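Hypothetical protein (Vibrio cholerae, PDB 1XPJ) is of unknown function but is probably a haloacid dehalogenase-like hydrolase, perhaps linked to capsular polysaccharide biosynthesis. Local coordinates at residues K2-D7 against F41-S46. Numbering follows the deposited sequence. Where two conformers were deposited one is given.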
loop_
_atom_site.group_PDB
_atom_site.type_symbol
_atom_site.label_atom_id
_atom_site.label_comp_id
_atom_site.label_asym_id
_atom_site.label_seq_id
_atom_site.Cartn_x
_atom_site.Cartn_y
_atom_site.Cartn_z
ATOM N N LYS A 2 -18.409 5.052 -10.647
ATOM C CA LYS A 2 -19.005 3.991 -9.853
ATOM C C LYS A 2 -18.219 2.707 -10.059
ATOM O O LYS A 2 -17.895 2.340 -11.186
ATOM C CB LYS A 2 -20.508 3.804 -10.167
ATOM C CG LYS A 2 -20.839 3.624 -11.646
ATOM C CD LYS A 2 -22.318 3.337 -11.860
ATOM C CE LYS A 2 -22.974 4.420 -12.705
ATOM N NZ LYS A 2 -23.226 3.959 -14.100
ATOM N N LYS A 3 -17.901 2.054 -8.949
ATOM C CA LYS A 3 -17.069 0.856 -8.935
ATOM C C LYS A 3 -17.729 -0.278 -8.142
ATOM O O LYS A 3 -18.352 -0.049 -7.101
ATOM C CB LYS A 3 -15.695 1.149 -8.292
ATOM C CG LYS A 3 -14.724 1.969 -9.136
ATOM C CD LYS A 3 -13.296 1.829 -8.593
ATOM C CE LYS A 3 -12.705 3.158 -8.144
ATOM N NZ LYS A 3 -11.307 3.366 -8.635
ATOM N N LEU A 4 -17.574 -1.499 -8.639
ATOM C CA LEU A 4 -17.757 -2.669 -7.815
ATOM C C LEU A 4 -16.382 -3.093 -7.348
ATOM O O LEU A 4 -15.443 -3.222 -8.155
ATOM C CB LEU A 4 -18.426 -3.810 -8.578
ATOM C CG LEU A 4 -19.810 -3.565 -9.173
ATOM C CD1 LEU A 4 -20.355 -4.842 -9.803
ATOM C CD2 LEU A 4 -20.781 -2.984 -8.115
ATOM N N ILE A 5 -16.271 -3.286 -6.033
ATOM C CA ILE A 5 -15.089 -3.863 -5.429
ATOM C C ILE A 5 -15.419 -5.326 -5.102
ATOM O O ILE A 5 -16.247 -5.620 -4.222
ATOM C CB ILE A 5 -14.659 -3.039 -4.184
ATOM C CG1 ILE A 5 -14.702 -1.535 -4.487
ATOM C CG2 ILE A 5 -13.270 -3.470 -3.669
ATOM C CD1 ILE A 5 -13.792 -1.081 -5.631
ATOM N N VAL A 6 -14.761 -6.232 -5.824
ATOM C CA VAL A 6 -15.134 -7.642 -5.836
ATOM C C VAL A 6 -14.025 -8.533 -5.300
ATOM O O VAL A 6 -12.898 -8.546 -5.836
ATOM C CB VAL A 6 -15.454 -8.123 -7.272
ATOM C CG1 VAL A 6 -16.081 -9.517 -7.246
ATOM C CG2 VAL A 6 -16.346 -7.099 -8.005
ATOM N N ASP A 7 -14.352 -9.284 -4.255
ATOM C CA ASP A 7 -13.458 -10.287 -3.694
ATOM C C ASP A 7 -13.274 -11.408 -4.737
ATOM O O ASP A 7 -14.064 -11.518 -5.688
ATOM C CB ASP A 7 -14.086 -10.818 -2.408
ATOM C CG ASP A 7 -13.158 -11.706 -1.603
ATOM O OD1 ASP A 7 -11.949 -11.430 -1.509
ATOM O OD2 ASP A 7 -13.576 -12.718 -0.995
ATOM N N PHE A 41 -20.418 0.435 -14.715
ATOM C CA PHE A 41 -19.639 0.173 -13.497
ATOM C C PHE A 41 -18.252 -0.351 -13.837
ATOM O O PHE A 41 -18.117 -1.258 -14.657
ATOM C CB PHE A 41 -20.297 -0.913 -12.642
ATOM C CG PHE A 41 -21.481 -0.457 -11.848
ATOM C CD1 PHE A 41 -21.347 -0.136 -10.495
ATOM C CD2 PHE A 41 -22.741 -0.392 -12.428
ATOM C CE1 PHE A 41 -22.458 0.277 -9.738
ATOM C CE2 PHE A 41 -23.852 0.013 -11.684
ATOM C CZ PHE A 41 -23.710 0.352 -10.343
ATOM N N GLU A 42 -17.235 0.179 -13.164
ATOM C CA GLU A 42 -15.882 -0.335 -13.245
ATOM C C GLU A 42 -15.738 -1.514 -12.290
ATOM O O GLU A 42 -16.298 -1.482 -11.186
ATOM C CB GLU A 42 -14.886 0.754 -12.861
ATOM C CG GLU A 42 -14.887 1.975 -13.782
ATOM C CD GLU A 42 -14.138 3.162 -13.174
ATOM O OE1 GLU A 42 -13.023 2.949 -12.640
ATOM O OE2 GLU A 42 -14.659 4.307 -13.215
ATOM N N ILE A 43 -14.995 -2.550 -12.695
ATOM C CA ILE A 43 -14.862 -3.746 -11.869
ATOM C C ILE A 43 -13.451 -3.847 -11.264
ATOM O O ILE A 43 -12.456 -3.954 -12.000
ATOM C CB ILE A 43 -15.155 -5.030 -12.703
ATOM C CG1 ILE A 43 -16.444 -4.920 -13.562
ATOM C CG2 ILE A 43 -15.057 -6.288 -11.814
ATOM C CD1 ILE A 43 -17.768 -4.949 -12.843
ATOM N N VAL A 44 -13.368 -3.848 -9.936
ATOM C CA VAL A 44 -12.078 -3.947 -9.244
ATOM C C VAL A 44 -12.000 -5.271 -8.471
ATOM O O VAL A 44 -12.741 -5.479 -7.509
ATOM C CB VAL A 44 -11.855 -2.750 -8.268
ATOM C CG1 VAL A 44 -10.547 -2.908 -7.479
ATOM C CG2 VAL A 44 -11.885 -1.395 -9.013
ATOM N N ILE A 45 -11.115 -6.163 -8.892
ATOM C CA ILE A 45 -10.882 -7.385 -8.159
ATOM C C ILE A 45 -9.893 -7.046 -7.030
ATOM O O ILE A 45 -8.811 -6.521 -7.282
ATOM C CB ILE A 45 -10.313 -8.500 -9.096
ATOM C CG1 ILE A 45 -11.055 -8.569 -10.437
ATOM C CG2 ILE A 45 -10.246 -9.861 -8.378
ATOM C CD1 ILE A 45 -12.508 -8.974 -10.385
ATOM N N SER A 46 -10.286 -7.326 -5.792
ATOM C CA SER A 46 -9.505 -6.984 -4.612
ATOM C C SER A 46 -9.408 -8.257 -3.815
ATOM O O SER A 46 -10.433 -8.847 -3.505
ATOM C CB SER A 46 -10.272 -5.944 -3.803
ATOM O OG SER A 46 -9.420 -5.146 -3.008
HETATM O O HOH W 1 -17.326 4.562 -13.398
#
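With CG of Lys2 lodged between its backbone N and carbonyl carbon (chi1 52°) and CG of Phe41 turned beside its own N (chi1 -77°), the lysine chain, in one of its two conformers, runs across the phenylalanine ring at about a right angle. Lys2 CD then sits over the ring centre, 3.5 Å from the centroid, in a CH-pi contact, while Leu4 CD2 meets Phe41 CD1 obliquely at 3.8 Å. The contact lies in a beta-alpha-beta unit of the HAD-like fold, in which helix 27-38 links the adjacent parallel strands 3-6 and 42-47. Five backbone hydrogen bonds join the two segments, alternating in direction: Glu42, Val44 and Ser46 donate to Lys2 O, Leu4 O and Val6 O, and Leu4 and Val6 donate to Glu42 O and Val44 O. Side chains divide between the sheet's faces. Leu4, Val6 and Ile43 pack on Leu33 of helix 27-38; Leu4 and Ile43 lie side by side, CD1 to CD1 at 4.0 Å. On the other face one conformer of Lys3 lays CD on Val44 CG2 at 3.5 Å, and Ile5 CD1 rests against Val44 CB at 3.7 Å. A water accepts from Lys2 N and donates to Glu42 OE2, linking the carboxylate to the Lys2 backbone. The sheet continues past Leu4, Ile5 and Val6 into a parallel strand of a second subunit. Asp7 begins a DxDx(T/V) sequence, consistent with the place of the nucleophile in HAD enzymes. At Val6, the residue before it, the carbonyl O accepts from Ser46 N at 2.9 Å, the donor 36° above the carbonyl plane.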